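Local structure of gliding motility protein MglB (Myxococcus xanthus, 6IZW) at residues V30-D35 with T53-L58; L90-V95 with V100-F105. The protein probably acts as a molecular adaptor and guanyl-nucleotide exchange factor in gliding motility, as a Roadblock/LC7-family protein. The protein carries 1 engineered substitution. All blocks are in the same frame, centred on the assembly; numbering follows the deposited sequence.

Contact 1. Residues V30-D35 with T53-L58; sequences VVFLVD and TSLASL
Strand 30-35 and helix segment 53-58 approach to 8.5 Å between their axes and cross at -52°, with Val34 and Ala56 bringing their CA atoms nearest, and no hydrogen bond joins them. Phe32 meets Leu55 with its ring. The far end of the phenyl ring, CE2 and CZ, runs into the isobutyl group: CE2 of Phe32 lies 3.5 Å from CD2 of Leu55 and 3.6 Å from its CG, the two side chains crossing at about a right angle. With chi1 at 63°, CG of Phe32 sits between the backbone N and the carbonyl carbon, and from there the flat ring spans the gap to the helix. CE1 of Phe32 reaches the backbone CA of Ala56 at 4.1 Å. Two residues along the strand, on the same face, Val34 lays its CG2 against CB of Ala56 at 3.7 Å and that residue's carbonyl O at 3.4 Å. Alanine suits this point because its small side chain lets the helix come down on a branched valine. Helix 52-72 thus packs on one face of the antiparallel sheet, while Val31 and Leu33, on the other face, meet helix 9-25; Leu55 also packs on Ile73 of the second subunit.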
ATOM      1  N   VAL B  30      -7.600  18.413   8.365  1.00 89.86           N
ATOM      2  CA  VAL B  30      -6.189  18.145   8.085  1.00 88.78           C
ATOM      3  C   VAL B  30      -5.929  18.281   6.589  1.00 74.70           C
ATOM      4  O   VAL B  30      -6.833  18.174   5.759  1.00 78.97           O
ATOM      5  CB  VAL B  30      -5.689  16.745   8.544  1.00 88.48           C
ATOM      6  CG1 VAL B  30      -6.056  16.469   9.979  1.00 84.05           C
ATOM      7  CG2 VAL B  30      -6.111  15.607   7.571  1.00 84.14           C
ATOM      8  N   VAL B  31      -4.668  18.544   6.265  1.00 71.92           N
ATOM      9  CA  VAL B  31      -4.153  18.496   4.902  1.00 73.38           C
ATOM     10  C   VAL B  31      -2.793  17.818   4.968  1.00 75.59           C
ATOM     11  O   VAL B  31      -2.060  17.995   5.945  1.00 80.05           O
ATOM     12  CB  VAL B  31      -4.035  19.907   4.289  1.00 73.90           C
ATOM     13  CG1 VAL B  31      -3.036  19.931   3.117  1.00 67.91           C
ATOM     14  CG2 VAL B  31      -5.404  20.428   3.871  1.00 84.77           C
ATOM     15  N   PHE B  32      -2.450  17.028   3.950  1.00 68.91           N
ATOM     16  CA  PHE B  32      -1.083  16.527   3.885  1.00 67.18           C
ATOM     17  C   PHE B  32      -0.734  16.136   2.459  1.00 65.17           C
ATOM     18  O   PHE B  32      -1.608  15.983   1.601  1.00 65.52           O
ATOM     19  CB  PHE B  32      -0.841  15.350   4.849  1.00 67.22           C
ATOM     20  CG  PHE B  32      -1.665  14.131   4.563  1.00 63.48           C
ATOM     21  CD1 PHE B  32      -1.212  13.160   3.682  1.00 61.15           C
ATOM     22  CD2 PHE B  32      -2.882  13.940   5.200  1.00 65.58           C
ATOM     23  CE1 PHE B  32      -1.974  12.021   3.422  1.00 66.20           C
ATOM     24  CE2 PHE B  32      -3.653  12.810   4.950  1.00 65.58           C
ATOM     25  CZ  PHE B  32      -3.202  11.845   4.063  1.00 61.27           C
ATOM     26  N   LEU B  33       0.570  15.989   2.230  1.00 59.08           N
ATOM     27  CA  LEU B  33       1.144  15.699   0.929  1.00 55.06           C
ATOM     28  C   LEU B  33       1.992  14.440   1.051  1.00 62.48           C
ATOM     29  O   LEU B  33       2.815  14.337   1.965  1.00 54.84           O
ATOM     30  CB  LEU B  33       1.985  16.882   0.444  1.00 63.20           C
ATOM     31  CG  LEU B  33       2.341  16.879  -1.038  1.00 64.40           C
ATOM     32  CD1 LEU B  33       1.089  17.172  -1.850  1.00 66.40           C
ATOM     33  CD2 LEU B  33       3.479  17.862  -1.381  1.00 63.00           C
ATOM     34  N   VAL B  34       1.792  13.480   0.142  1.00 61.70           N
ATOM     35  CA  VAL B  34       2.429  12.169   0.236  1.00 49.33           C
ATOM     36  C   VAL B  34       2.957  11.764  -1.133  1.00 50.51           C
ATOM     37  O   VAL B  34       2.277  11.923  -2.151  1.00 51.70           O
ATOM     38  CB  VAL B  34       1.466  11.093   0.786  1.00 54.08           C
ATOM     39  CG1 VAL B  34       0.189  11.032  -0.023  1.00 48.56           C
ATOM     40  CG2 VAL B  34       2.135   9.726   0.793  1.00 51.31           C
ATOM     41  N   ASP B  35       4.182  11.257  -1.154  1.00 52.67           N
ATOM     42  CA  ASP B  35       4.726  10.630  -2.346  1.00 55.47           C
ATOM     43  C   ASP B  35       3.969   9.338  -2.661  1.00 50.72           C
ATOM     44  O   ASP B  35       3.395   8.692  -1.779  1.00 47.20           O
ATOM     45  CB  ASP B  35       6.216  10.336  -2.131  1.00 52.93           C
ATOM     46  CG  ASP B  35       6.935   9.990  -3.412  1.00 59.14           C
ATOM     47  OD1 ASP B  35       6.643   8.929  -4.016  1.00 59.20           O
ATOM     48  OD2 ASP B  35       7.811  10.786  -3.815  1.00 71.70           O
ATOM     49  N   THR B  53       1.629   9.610   9.689  1.00 54.55           N
ATOM     50  CA  THR B  53       2.511   8.650   9.032  1.00 55.72           C
ATOM     51  C   THR B  53       1.721   7.443   8.529  1.00 51.97           C
ATOM     52  O   THR B  53       1.920   6.997   7.393  1.00 45.31           O
ATOM     53  CB  THR B  53       3.633   8.217   9.978  1.00 54.46           C
ATOM     54  OG1 THR B  53       4.585   9.281  10.087  1.00 64.61           O
ATOM     55  CG2 THR B  53       4.345   7.000   9.434  1.00 45.16           C
ATOM     56  N   SER B  54       0.802   6.928   9.353  1.00 50.94           N
ATOM     57  CA  SER B  54      -0.113   5.881   8.905  1.00 49.73           C
ATOM     58  C   SER B  54      -1.009   6.370   7.771  1.00 52.33           C
ATOM     59  O   SER B  54      -1.246   5.641   6.801  1.00 49.68           O
ATOM     60  CB  SER B  54      -0.973   5.403  10.073  1.00 51.97           C
ATOM     61  OG  SER B  54      -0.211   4.738  11.058  1.00 57.87           O
ATOM     62  N   LEU B  55      -1.531   7.596   7.888  1.00 55.59           N
ATOM     63  CA  LEU B  55      -2.399   8.153   6.853  1.00 53.01           C
ATOM     64  C   LEU B  55      -1.693   8.185   5.506  1.00 47.73           C
ATOM     65  O   LEU B  55      -2.244   7.743   4.491  1.00 45.18           O
ATOM     66  CB  LEU B  55      -2.842   9.556   7.261  1.00 58.41           C
ATOM     67  CG  LEU B  55      -4.302   9.991   7.168  1.00 60.77           C
ATOM     68  CD1 LEU B  55      -5.273   8.921   7.669  1.00 62.44           C
ATOM     69  CD2 LEU B  55      -4.445  11.261   7.990  1.00 69.16           C
ATOM     70  N   ALA B  56      -0.454   8.681   5.485  1.00 47.43           N
ATOM     71  CA  ALA B  56       0.309   8.737   4.244  1.00 48.04           C
ATOM     72  C   ALA B  56       0.503   7.356   3.634  1.00 46.69           C
ATOM     73  O   ALA B  56       0.543   7.216   2.404  1.00 44.06           O
ATOM     74  CB  ALA B  56       1.669   9.386   4.498  1.00 43.90           C
ATOM     75  N   SER B  57       0.649   6.327   4.473  1.00 45.26           N
ATOM     76  CA  SER B  57       0.965   4.996   3.964  1.00 47.08           C
ATOM     77  C   SER B  57      -0.270   4.331   3.360  1.00 40.24           C
ATOM     78  O   SER B  57      -0.189   3.694   2.308  1.00 35.62           O
ATOM     79  CB  SER B  57       1.549   4.139   5.094  1.00 44.66           C
ATOM     80  OG  SER B  57       1.960   2.876   4.617  1.00 47.82           O
ATOM     81  N   LEU B  58      -1.413   4.471   4.031  1.00 40.84           N
ATOM     82  CA  LEU B  58      -2.671   3.979   3.495  1.00 45.26           C
ATOM     83  C   LEU B  58      -3.068   4.751   2.242  1.00 46.89           C
ATOM     84  O   LEU B  58      -3.571   4.166   1.273  1.00 43.66           O
ATOM     85  CB  LEU B  58      -3.751   4.094   4.563  1.00 43.49           C
ATOM     86  CG  LEU B  58      -3.524   3.265   5.818  1.00 48.73           C
ATOM     87  CD1 LEU B  58      -4.373   3.815   6.956  1.00 48.00           C
ATOM     88  CD2 LEU B  58      -3.859   1.791   5.549  1.00 39.73           C
TER

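Contact 2. Residues L90-V95 with V100-F105; sequences LYMTIV and VLVVIF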
ATOM      1  N   LEU B  90     -13.382  13.141   2.843  1.00 82.79           N
ATOM      2  CA  LEU B  90     -12.001  13.116   2.389  1.00 78.45           C
ATOM      3  C   LEU B  90     -11.945  13.210   0.872  1.00 72.81           C
ATOM      4  O   LEU B  90     -12.660  12.490   0.174  1.00 76.76           O
ATOM      5  CB  LEU B  90     -11.309  11.842   2.890  1.00 73.03           C
ATOM      6  CG  LEU B  90     -10.153  11.271   2.076  1.00 76.73           C
ATOM      7  CD1 LEU B  90      -8.892  12.103   2.234  1.00 81.35           C
ATOM      8  CD2 LEU B  90      -9.915   9.813   2.465  1.00 78.03           C
ATOM      9  N   TYR B  91     -11.092  14.095   0.369  1.00 72.09           N
ATOM     10  CA  TYR B  91     -10.827  14.215  -1.057  1.00 74.80           C
ATOM     11  C   TYR B  91      -9.321  14.292  -1.255  1.00 70.50           C
ATOM     12  O   TYR B  91      -8.616  14.891  -0.437  1.00 68.22           O
ATOM     13  CB  TYR B  91     -11.534  15.457  -1.659  1.00 75.93           C
ATOM     14  CG  TYR B  91     -11.089  15.842  -3.056  1.00 71.55           C
ATOM     15  CD1 TYR B  91     -11.793  15.405  -4.176  1.00 77.13           C
ATOM     16  CD2 TYR B  91      -9.989  16.661  -3.258  1.00 74.45           C
ATOM     17  CE1 TYR B  91     -11.394  15.755  -5.464  1.00 76.48           C
ATOM     18  CE2 TYR B  91      -9.580  17.019  -4.543  1.00 80.34           C
ATOM     19  CZ  TYR B  91     -10.290  16.563  -5.643  1.00 80.07           C
ATOM     20  OH  TYR B  91      -9.900  16.910  -6.924  1.00 85.22           O
HETATM   21  N   MSE B  92      -8.834  13.658  -2.324  1.00 69.93           N
HETATM   22  CA  MSE B  92      -7.407  13.618  -2.668  1.00 66.08           C
HETATM   23  C   MSE B  92      -7.209  13.816  -4.166  1.00 70.37           C
HETATM   24  O   MSE B  92      -8.076  13.439  -4.944  1.00 75.21           O
HETATM   25  CB  MSE B  92      -6.790  12.277  -2.271  1.00 69.19           C
HETATM   26  CG  MSE B  92      -7.589  11.502  -1.247  1.00 75.20           C
HETATM   27 SE   MSE B  92      -6.934   9.674  -0.977  1.00113.39          SE
HETATM   28  CE  MSE B  92      -7.373   8.871  -2.653  1.00 76.78           C
ATOM     29  N   THR B  93      -6.067  14.359  -4.586  1.00 67.34           N
ATOM     30  CA  THR B  93      -5.793  14.510  -6.010  1.00 69.11           C
ATOM     31  C   THR B  93      -4.302  14.343  -6.284  1.00 71.36           C
ATOM     32  O   THR B  93      -3.457  14.756  -5.478  1.00 71.42           O
ATOM     33  CB  THR B  93      -6.275  15.870  -6.546  1.00 73.62           C
ATOM     34  OG1 THR B  93      -5.696  16.116  -7.838  1.00 74.83           O
ATOM     35  CG2 THR B  93      -5.890  16.997  -5.598  1.00 71.26           C
ATOM     36  N   ILE B  94      -3.996  13.743  -7.431  1.00 62.74           N
ATOM     37  CA  ILE B  94      -2.619  13.546  -7.866  1.00 66.46           C
ATOM     38  C   ILE B  94      -2.067  14.877  -8.371  1.00 72.09           C
ATOM     39  O   ILE B  94      -2.654  15.512  -9.254  1.00 75.55           O
ATOM     40  CB  ILE B  94      -2.529  12.455  -8.946  1.00 61.48           C
ATOM     41  CG1 ILE B  94      -2.719  11.068  -8.321  1.00 68.02           C
ATOM     42  CG2 ILE B  94      -1.180  12.489  -9.636  1.00 60.54           C
ATOM     43  CD1 ILE B  94      -4.154  10.595  -8.265  1.00 71.19           C
ATOM     44  N   VAL B  95      -0.941  15.307  -7.795  1.00 73.16           N
ATOM     45  CA  VAL B  95      -0.279  16.559  -8.144  1.00 65.72           C
ATOM     46  C   VAL B  95       1.058  16.225  -8.787  1.00 70.11           C
ATOM     47  O   VAL B  95       2.065  16.040  -8.094  1.00 80.22           O
ATOM     48  CB  VAL B  95      -0.086  17.462  -6.908  1.00 69.38           C
ATOM     49  CG1 VAL B  95       0.588  18.767  -7.294  1.00 72.07           C
ATOM     50  CG2 VAL B  95      -1.411  17.720  -6.206  1.00 72.41           C
ATOM     51  N   VAL B 100       0.776  13.291  -4.167  1.00 53.56           N
ATOM     52  CA  VAL B 100      -0.652  13.175  -3.908  1.00 56.63           C
ATOM     53  C   VAL B 100      -0.992  14.173  -2.815  1.00 61.17           C
ATOM     54  O   VAL B 100      -0.392  14.134  -1.736  1.00 61.96           O
ATOM     55  CB  VAL B 100      -1.059  11.756  -3.460  1.00 55.39           C
ATOM     56  CG1 VAL B 100      -2.528  11.714  -3.054  1.00 51.75           C
ATOM     57  CG2 VAL B 100      -0.760  10.733  -4.536  1.00 56.10           C
ATOM     58  N   LEU B 101      -1.953  15.061  -3.073  1.00 62.93           N
ATOM     59  CA  LEU B 101      -2.413  15.973  -2.033  1.00 66.26           C
ATOM     60  C   LEU B 101      -3.729  15.465  -1.477  1.00 61.07           C
ATOM     61  O   LEU B 101      -4.587  14.996  -2.221  1.00 68.31           O
ATOM     62  CB  LEU B 101      -2.579  17.407  -2.545  1.00 70.64           C
ATOM     63  CG  LEU B 101      -2.357  18.513  -1.494  1.00 71.82           C
ATOM     64  CD1 LEU B 101      -2.259  19.852  -2.189  1.00 79.17           C
ATOM     65  CD2 LEU B 101      -3.421  18.581  -0.388  1.00 69.21           C
ATOM     66  N   VAL B 102      -3.869  15.546  -0.163  1.00 59.91           N
ATOM     67  CA  VAL B 102      -5.010  14.993   0.544  1.00 64.93           C
ATOM     68  C   VAL B 102      -5.584  16.071   1.448  1.00 70.84           C
ATOM     69  O   VAL B 102      -4.843  16.800   2.120  1.00 72.29           O
ATOM     70  CB  VAL B 102      -4.629  13.748   1.373  1.00 65.10           C
ATOM     71  CG1 VAL B 102      -5.800  13.318   2.238  1.00 68.98           C
ATOM     72  CG2 VAL B 102      -4.171  12.616   0.475  1.00 60.50           C
ATOM     73  N   VAL B 103      -6.908  16.176   1.445  1.00 70.69           N
ATOM     74  CA  VAL B 103      -7.649  17.084   2.305  1.00 70.91           C
ATOM     75  C   VAL B 103      -8.805  16.301   2.899  1.00 72.58           C
ATOM     76  O   VAL B 103      -9.610  15.725   2.156  1.00 76.35           O
ATOM     77  CB  VAL B 103      -8.171  18.309   1.532  1.00 76.54           C
ATOM     78  CG1 VAL B 103      -8.589  19.406   2.499  1.00 80.50           C
ATOM     79  CG2 VAL B 103      -7.120  18.822   0.559  1.00 71.53           C
ATOM     80  N   ILE B 104      -8.887  16.259   4.225  1.00 70.64           N
ATOM     81  CA  ILE B 104     -10.100  15.797   4.880  1.00 81.97           C
ATOM     82  C   ILE B 104     -10.645  16.961   5.692  1.00 86.35           C
ATOM     83  O   ILE B 104      -9.882  17.761   6.245  1.00 84.78           O
ATOM     84  CB  ILE B 104      -9.903  14.529   5.743  1.00 84.80           C
ATOM     85  CG1 ILE B 104      -8.904  14.738   6.879  1.00 81.95           C
ATOM     86  CG2 ILE B 104      -9.451  13.351   4.873  1.00 84.50           C
ATOM     87  CD1 ILE B 104      -8.349  13.444   7.390  1.00 82.50           C
ATOM     88  N   PHE B 105     -11.968  17.084   5.704  1.00 91.84           N
ATOM     89  CA  PHE B 105     -12.619  18.277   6.213  1.00 95.29           C
ATOM     90  C   PHE B 105     -13.927  17.886   6.877  1.00 99.70           C
ATOM     91  O   PHE B 105     -14.464  16.798   6.651  1.00 98.00           O
ATOM     92  CB  PHE B 105     -12.877  19.297   5.094  1.00 96.06           C
ATOM     93  CG  PHE B 105     -13.472  18.695   3.847  1.00 95.80           C
ATOM     94  CD1 PHE B 105     -14.827  18.414   3.772  1.00 97.42           C
ATOM     95  CD2 PHE B 105     -12.672  18.405   2.749  1.00 93.18           C
ATOM     96  CE1 PHE B 105     -15.372  17.858   2.632  1.00 97.57           C
ATOM     97  CE2 PHE B 105     -13.215  17.851   1.603  1.00 88.23           C
ATOM     98  CZ  PHE B 105     -14.566  17.577   1.546  1.00 92.62           C
TER
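The rings of Tyr91 and Phe105 lie on the same face of this hairpin, where CB of Tyr91 comes to the edge of the Phe105 ring, near its plane, 4.4 Å from CE2. Helix 111-130 packs on that face, touching Tyr91 and Val103 through Ile118 and Leu101 through Leu125. At the turn end, CG2 of Val95 rests 3.9 Å from CB of Leu101, the two side chains side by side. On the opposite face, Met92, a selenomethionine, lays its CB 3.8 Å from CG2 of Val102, the branch beside that valine's own backbone N (chi1 172° puts CG1 anti to that N); the bent side chain of Met92 touches Asn62 and Val63 of helix 52-72. Between the faces, Tyr91 and Val103 bond reciprocally, each N to the other's O at 2.8 Å, and Thr93 and Leu101 do likewise at 2.9 Å. The Tyr91 N-H points almost straight at Val103 O, at 175°. Beta-branched valine, isoleucine and threonine suit such extended backbone, and the Thr93 hydroxyl hydrogen-bonds Pro79 O. The chemistry implies that backbone hydrogen bonds fix the antiparallel register, while the apolar side chains pack on helix 111-130 on one face and helix 52-72 on the other.

Contact 1 closes before contact 2 opens along the chain, and their centres lie about 9 Å apart within the Roadblock/LC7 domain. Strands 28-35 and 99-106 are neighbours in the five-stranded antiparallel sheet, and they join the two contacts directly: Phe32 O and Val102 N probably hydrogen-bond at 2.9 Å, as do Val34 N and Val100 O at 3.0 Å. Early and late parts of the domain are therefore stitched together at the middle of the sheet. Helix 52-72 serves both contacts, its Thr59 touching Phe32 and Val34 as well as Val100 and Val102. Each contact packs on the second MglB subunit, and segment 53-58 also meets the other protein of the assembly, placing this part of the fold at both interfaces.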